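Long-range contact in exodeoxyribonuclease 10 (Escherichia coli, PDB 4FZY), which degrades single-stranded and double-stranded DNA from the 3' end toward the 5' end, with magnesium as its cofactor: residues B[6-11]-B[132-137]. Sequence-based numbering, arbitrary orientation.
Sequences DTETCG and HHHRAL. With NA (sodium ion), chain F; NA (sodium ion), chain E; nucleotides of chain A.
OE2 of E8 is gripped by two groups: the backbone N of A136 donates to its anti lone pair at 2.5 Å, and the sodium ion of chain F binds it at 2.6 Å. The E8 chain bends at chi2 (-45°), which helps turn the carboxylate toward the loop. Its other oxygen, OE1, accepts a 2.5 Å hydrogen bond from O3' of DG12 of chain A, so one carboxylate serves loop, metal and DNA. D6 bridges both sodium ions: OD2 binds the chain F ion and OD1 the chain E ion. OP1 of DG12 joins the same two ions. D139, near the start of helix 137-154, also binds the chain F ion. This is the two-metal site of a DEDDh exonuclease, and sodium here probably occupies the sites of the magnesium cofactor. H134 meets the phosphate with its ring edge, and NE2 makes a weak 3.0 Å hydrogen bond to OP2 of DG12. On the sugar side, T9 N bonds to O3' of DG12, and T9 OG1 lies 3.2 Å from O4' of DG12 and donates to G11 O. With an alanine in place of T9, G11 O would probably lose this donor and a gap would open beside the sugar. The contact joins the end of central strand 2-9 to the N-terminus of helix 137-154, where A136 is the N-cap residue and also packs on strand 16-25.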
# COMPACT_ATOMS: atom_id res chain seq x y z
N ASP B 6 19.09 -12.60 -15.36
CA ASP B 6 17.75 -12.48 -15.92
C ASP B 6 17.26 -13.78 -16.53
O ASP B 6 18.06 -14.58 -17.03
CB ASP B 6 17.70 -11.36 -16.96
CG ASP B 6 16.27 -11.03 -17.39
OD1 ASP B 6 15.38 -10.96 -16.51
OD2 ASP B 6 16.03 -10.84 -18.61
N THR B 7 15.94 -13.93 -16.59
CA THR B 7 15.30 -15.21 -16.79
C THR B 7 13.99 -15.07 -17.62
O THR B 7 13.18 -14.19 -17.35
CB THR B 7 15.07 -15.90 -15.41
OG1 THR B 7 14.85 -17.30 -15.59
CG2 THR B 7 13.90 -15.30 -14.68
N GLU B 8 13.89 -15.79 -18.73
CA GLU B 8 12.60 -15.89 -19.45
C GLU B 8 11.85 -17.18 -19.04
O GLU B 8 12.46 -18.23 -18.89
CB GLU B 8 12.79 -15.83 -20.98
CG GLU B 8 13.57 -14.60 -21.55
CD GLU B 8 13.14 -13.24 -20.95
OE1 GLU B 8 11.95 -13.06 -20.62
OE2 GLU B 8 14.00 -12.33 -20.86
N THR B 9 10.54 -17.07 -18.82
CA THR B 9 9.78 -18.14 -18.20
C THR B 9 8.53 -18.53 -19.01
O THR B 9 8.23 -17.92 -20.04
CB THR B 9 9.29 -17.73 -16.80
OG1 THR B 9 8.19 -16.82 -16.92
CG2 THR B 9 10.40 -17.07 -15.97
N CYS B 10 7.76 -19.47 -18.47
CA CYS B 10 6.51 -19.97 -19.05
C CYS B 10 5.27 -19.19 -18.56
O CYS B 10 4.16 -19.40 -19.06
CB CYS B 10 6.31 -21.44 -18.68
SG CYS B 10 7.63 -22.58 -19.14
N GLY B 11 5.44 -18.40 -17.51
CA GLY B 11 4.33 -17.68 -16.91
C GLY B 11 4.85 -17.02 -15.66
O GLY B 11 6.06 -16.96 -15.43
N HIS B 132 16.12 -9.24 -28.77
CA HIS B 132 15.17 -8.15 -28.59
C HIS B 132 14.78 -8.05 -27.12
O HIS B 132 15.27 -8.81 -26.28
CB HIS B 132 13.92 -8.39 -29.46
CG HIS B 132 13.31 -9.74 -29.28
ND1 HIS B 132 12.51 -10.05 -28.20
CD2 HIS B 132 13.42 -10.88 -30.01
CE1 HIS B 132 12.13 -11.31 -28.29
NE2 HIS B 132 12.67 -11.84 -29.37
N HIS B 133 13.93 -7.07 -26.81
CA HIS B 133 13.40 -6.91 -25.47
C HIS B 133 12.79 -8.23 -24.97
O HIS B 133 12.04 -8.90 -25.69
CB HIS B 133 12.35 -5.80 -25.46
CG HIS B 133 11.86 -5.44 -24.09
ND1 HIS B 133 12.66 -5.48 -22.97
CD2 HIS B 133 10.68 -4.91 -23.69
CE1 HIS B 133 11.97 -5.05 -21.92
NE2 HIS B 133 10.77 -4.71 -22.33
N HIS B 134 13.08 -8.57 -23.72
CA HIS B 134 12.56 -9.79 -23.11
C HIS B 134 13.24 -11.02 -23.70
O HIS B 134 12.66 -12.09 -23.76
CB HIS B 134 11.04 -9.89 -23.26
CG HIS B 134 10.28 -9.04 -22.28
ND1 HIS B 134 9.59 -7.90 -22.65
CD2 HIS B 134 10.14 -9.14 -20.93
CE1 HIS B 134 9.04 -7.35 -21.58
NE2 HIS B 134 9.37 -8.08 -20.52
N ARG B 135 14.53 -10.88 -23.99
CA ARG B 135 15.40 -12.03 -24.22
C ARG B 135 16.54 -12.10 -23.18
O ARG B 135 17.68 -11.81 -23.50
CB ARG B 135 16.01 -11.93 -25.61
CG ARG B 135 15.43 -12.89 -26.66
CD ARG B 135 14.68 -14.07 -26.07
NE ARG B 135 15.46 -15.30 -26.20
CZ ARG B 135 15.94 -15.78 -27.35
NH1 ARG B 135 15.68 -15.14 -28.49
NH2 ARG B 135 16.71 -16.85 -27.37
N ALA B 136 16.24 -12.53 -21.96
CA ALA B 136 17.28 -12.73 -20.93
C ALA B 136 18.57 -11.94 -21.18
O ALA B 136 18.81 -10.91 -20.55
CB ALA B 136 17.58 -14.19 -20.78
N LEU B 137 19.39 -12.40 -22.12
CA LEU B 137 20.65 -11.73 -22.41
C LEU B 137 20.48 -10.26 -22.81
O LEU B 137 21.14 -9.39 -22.27
CB LEU B 137 21.46 -12.47 -23.46
CG LEU B 137 22.92 -12.02 -23.64
CD1 LEU B 137 23.66 -11.99 -22.28
CD2 LEU B 137 23.66 -12.92 -24.64
NA NA F . 13.58 -10.25 -19.30
NA NA E . 13.38 -10.59 -15.62
P DG A 12 10.70 -9.99 -17.21
OP1 DG A 12 12.11 -10.17 -17.64
OP2 DG A 12 9.96 -8.79 -17.65
O5' DG A 12 9.86 -11.29 -17.63
C5' DG A 12 9.93 -12.48 -16.88
C4' DG A 12 9.10 -13.57 -17.52
O4' DG A 12 7.80 -13.60 -16.88
C3' DG A 12 8.80 -13.42 -19.01
O3' DG A 12 9.80 -14.06 -19.80
C2' DG A 12 7.48 -14.15 -19.16
C1' DG A 12 6.80 -13.82 -17.85
N9 DG A 12 5.99 -12.62 -17.91
C8 DG A 12 6.43 -11.33 -17.92
N7 DG A 12 5.46 -10.46 -17.94
C5 DG A 12 4.31 -11.22 -17.93
C6 DG A 12 2.95 -10.83 -17.96
O6 DG A 12 2.49 -9.67 -17.98
N1 DG A 12 2.08 -11.92 -17.95
C2 DG A 12 2.50 -13.23 -17.92
N2 DG A 12 1.54 -14.15 -17.87
N3 DG A 12 3.77 -13.62 -17.93
C4 DG A 12 4.61 -12.56 -17.93
O HOH W 1 13.46 -8.39 -15.91
O HOH W 2 14.03 -9.76 -13.49
O HOH W 3 12.98 -12.65 -14.85